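Local coordinates for adhesion and penetration protein autotransporter (Haemophilus influenzae, PDB 3SYJ) that promotes adherence to and invasion of host cells, mediates bacterial aggregation through self-association of its passenger domain, and is probably a serine protease, at residues N102-K105 and L109-Y112. Residues are numbered along the deposited sequence; the frame is centred on the assembly and turned at random.
Sequences NNYK and LHPY
The hydroxyl of Y104 receives a weak hydrogen bond from the backbone N-H of Y112: N to OH is 3.4 Å, and the angle of 148° at the hydrogen shows a bent approach. Both residues belong to the irregular loop between strands 96-100 and 120-121 in the peptidase S6 domain, the probable protease part of the passenger that precedes the long beta-helix. The loop doubles back here, K105 lying nearest H110 with 6.9 Å between their CA atoms. With CG anti to the backbone N (chi1 -162°), the Y104 ring extends across to the returning chain, and its hydroxyl enters the bend of H110-Y112. There OH lies 3.4 Å from CB of H110 and 3.6 Å from CD2 of Y112, the latter approach being in the plane of the Y112 ring, at its edge. On the same ring of Y104, CE2 packs 3.2 Å from the carbonyl O of Y112. Y258 of helix 256-266 meets the Y104 ring edge-to-face and R255 makes a cation-pi contact with it; Y104 is buried, although the contact as a whole lies at the surface. Y104 comes close to S218, H73 and D115, probably a catalytic triad, but makes no contact with them. The side chain of H110 touches E261 of that helix, while CB of H110 sits 3.2 Å from the carbonyl O of K105.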
loop_
_atom_site.group_PDB
_atom_site.type_symbol
_atom_site.label_atom_id
_atom_site.label_comp_id
_atom_site.label_asym_id
_atom_site.label_seq_id
_atom_site.Cartn_x
_atom_site.Cartn_y
_atom_site.Cartn_z
ATOM N N ASN A 102 15.456 65.168 -39.398
ATOM C CA ASN A 102 16.486 65.767 -38.564
ATOM C C ASN A 102 17.883 65.489 -39.109
ATOM O O ASN A 102 18.731 64.925 -38.423
ATOM C CB ASN A 102 16.361 65.300 -37.112
ATOM C CG ASN A 102 15.063 65.766 -36.458
ATOM O OD1 ASN A 102 14.722 66.945 -36.507
ATOM N ND2 ASN A 102 14.340 64.840 -35.845
ATOM N N ASN A 103 18.105 65.896 -40.354
ATOM C CA ASN A 103 19.430 65.845 -40.953
ATOM C C ASN A 103 20.360 66.827 -40.248
ATOM O O ASN A 103 20.067 68.015 -40.140
ATOM C CB ASN A 103 19.367 66.138 -42.456
ATOM C CG ASN A 103 18.623 65.060 -43.234
ATOM O OD1 ASN A 103 18.687 63.880 -42.899
ATOM N ND2 ASN A 103 17.918 65.466 -44.282
ATOM N N TYR A 104 21.474 66.307 -39.751
ATOM C CA TYR A 104 22.487 67.096 -39.062
ATOM C C TYR A 104 22.973 68.283 -39.895
ATOM O O TYR A 104 23.205 68.153 -41.093
ATOM C CB TYR A 104 23.669 66.187 -38.768
ATOM C CG TYR A 104 24.618 66.676 -37.717
ATOM C CD1 TYR A 104 24.404 66.387 -36.376
ATOM C CD2 TYR A 104 25.760 67.385 -38.065
ATOM C CE1 TYR A 104 25.290 66.809 -35.411
ATOM C CE2 TYR A 104 26.652 67.814 -37.107
ATOM C CZ TYR A 104 26.415 67.522 -35.782
ATOM O OH TYR A 104 27.302 67.943 -34.818
ATOM N N LYS A 105 23.120 69.437 -39.252
ATOM C CA LYS A 105 23.733 70.598 -39.887
ATOM C C LYS A 105 25.040 70.910 -39.175
ATOM O O LYS A 105 25.047 71.218 -37.985
ATOM C CB LYS A 105 22.816 71.823 -39.821
ATOM C CG LYS A 105 23.397 73.080 -40.486
ATOM C CD LYS A 105 22.729 74.355 -39.971
ATOM C CE LYS A 105 23.215 75.616 -40.699
ATOM N NZ LYS A 105 22.499 75.870 -41.991
ATOM N N LEU A 109 28.496 75.238 -33.484
ATOM C CA LEU A 109 28.106 74.483 -32.300
ATOM C C LEU A 109 27.810 73.022 -32.628
ATOM O O LEU A 109 27.504 72.225 -31.742
ATOM C CB LEU A 109 26.905 75.135 -31.619
ATOM C CG LEU A 109 27.155 76.555 -31.114
ATOM C CD1 LEU A 109 25.849 77.205 -30.683
ATOM C CD2 LEU A 109 28.163 76.543 -29.976
ATOM N N HIS A 110 27.902 72.676 -33.905
ATOM C CA HIS A 110 27.700 71.297 -34.335
ATOM C C HIS A 110 28.861 70.873 -35.216
ATOM O O HIS A 110 28.778 70.921 -36.445
ATOM C CB HIS A 110 26.365 71.153 -35.057
ATOM C CG HIS A 110 25.218 71.712 -34.282
ATOM N ND1 HIS A 110 24.876 71.249 -33.030
ATOM C CD2 HIS A 110 24.347 72.707 -34.569
ATOM C CE1 HIS A 110 23.836 71.928 -32.582
ATOM N NE2 HIS A 110 23.493 72.817 -33.498
ATOM N N PRO A 111 29.953 70.455 -34.570
ATOM C CA PRO A 111 31.279 70.234 -35.157
ATOM C C PRO A 111 31.349 69.082 -36.160
ATOM O O PRO A 111 32.135 69.157 -37.100
ATOM C CB PRO A 111 32.149 69.902 -33.934
ATOM C CG PRO A 111 31.358 70.342 -32.743
ATOM C CD PRO A 111 29.933 70.159 -33.130
ATOM N N TYR A 112 30.537 68.050 -35.954
ATOM C CA TYR A 112 30.691 66.770 -36.644
ATOM C C TYR A 112 30.176 66.759 -38.077
ATOM O O TYR A 112 29.506 67.692 -38.514
ATOM C CB TYR A 112 30.070 65.655 -35.795
ATOM C CG TYR A 112 30.701 65.624 -34.424
ATOM C CD1 TYR A 112 31.949 65.044 -34.231
ATOM C CD2 TYR A 112 30.085 66.225 -33.338
ATOM C CE1 TYR A 112 32.552 65.036 -32.988
ATOM C CE2 TYR A 112 30.678 66.226 -32.092
ATOM C CZ TYR A 112 31.915 65.629 -31.922
ATOM O OH TYR A 112 32.516 65.626 -30.682
#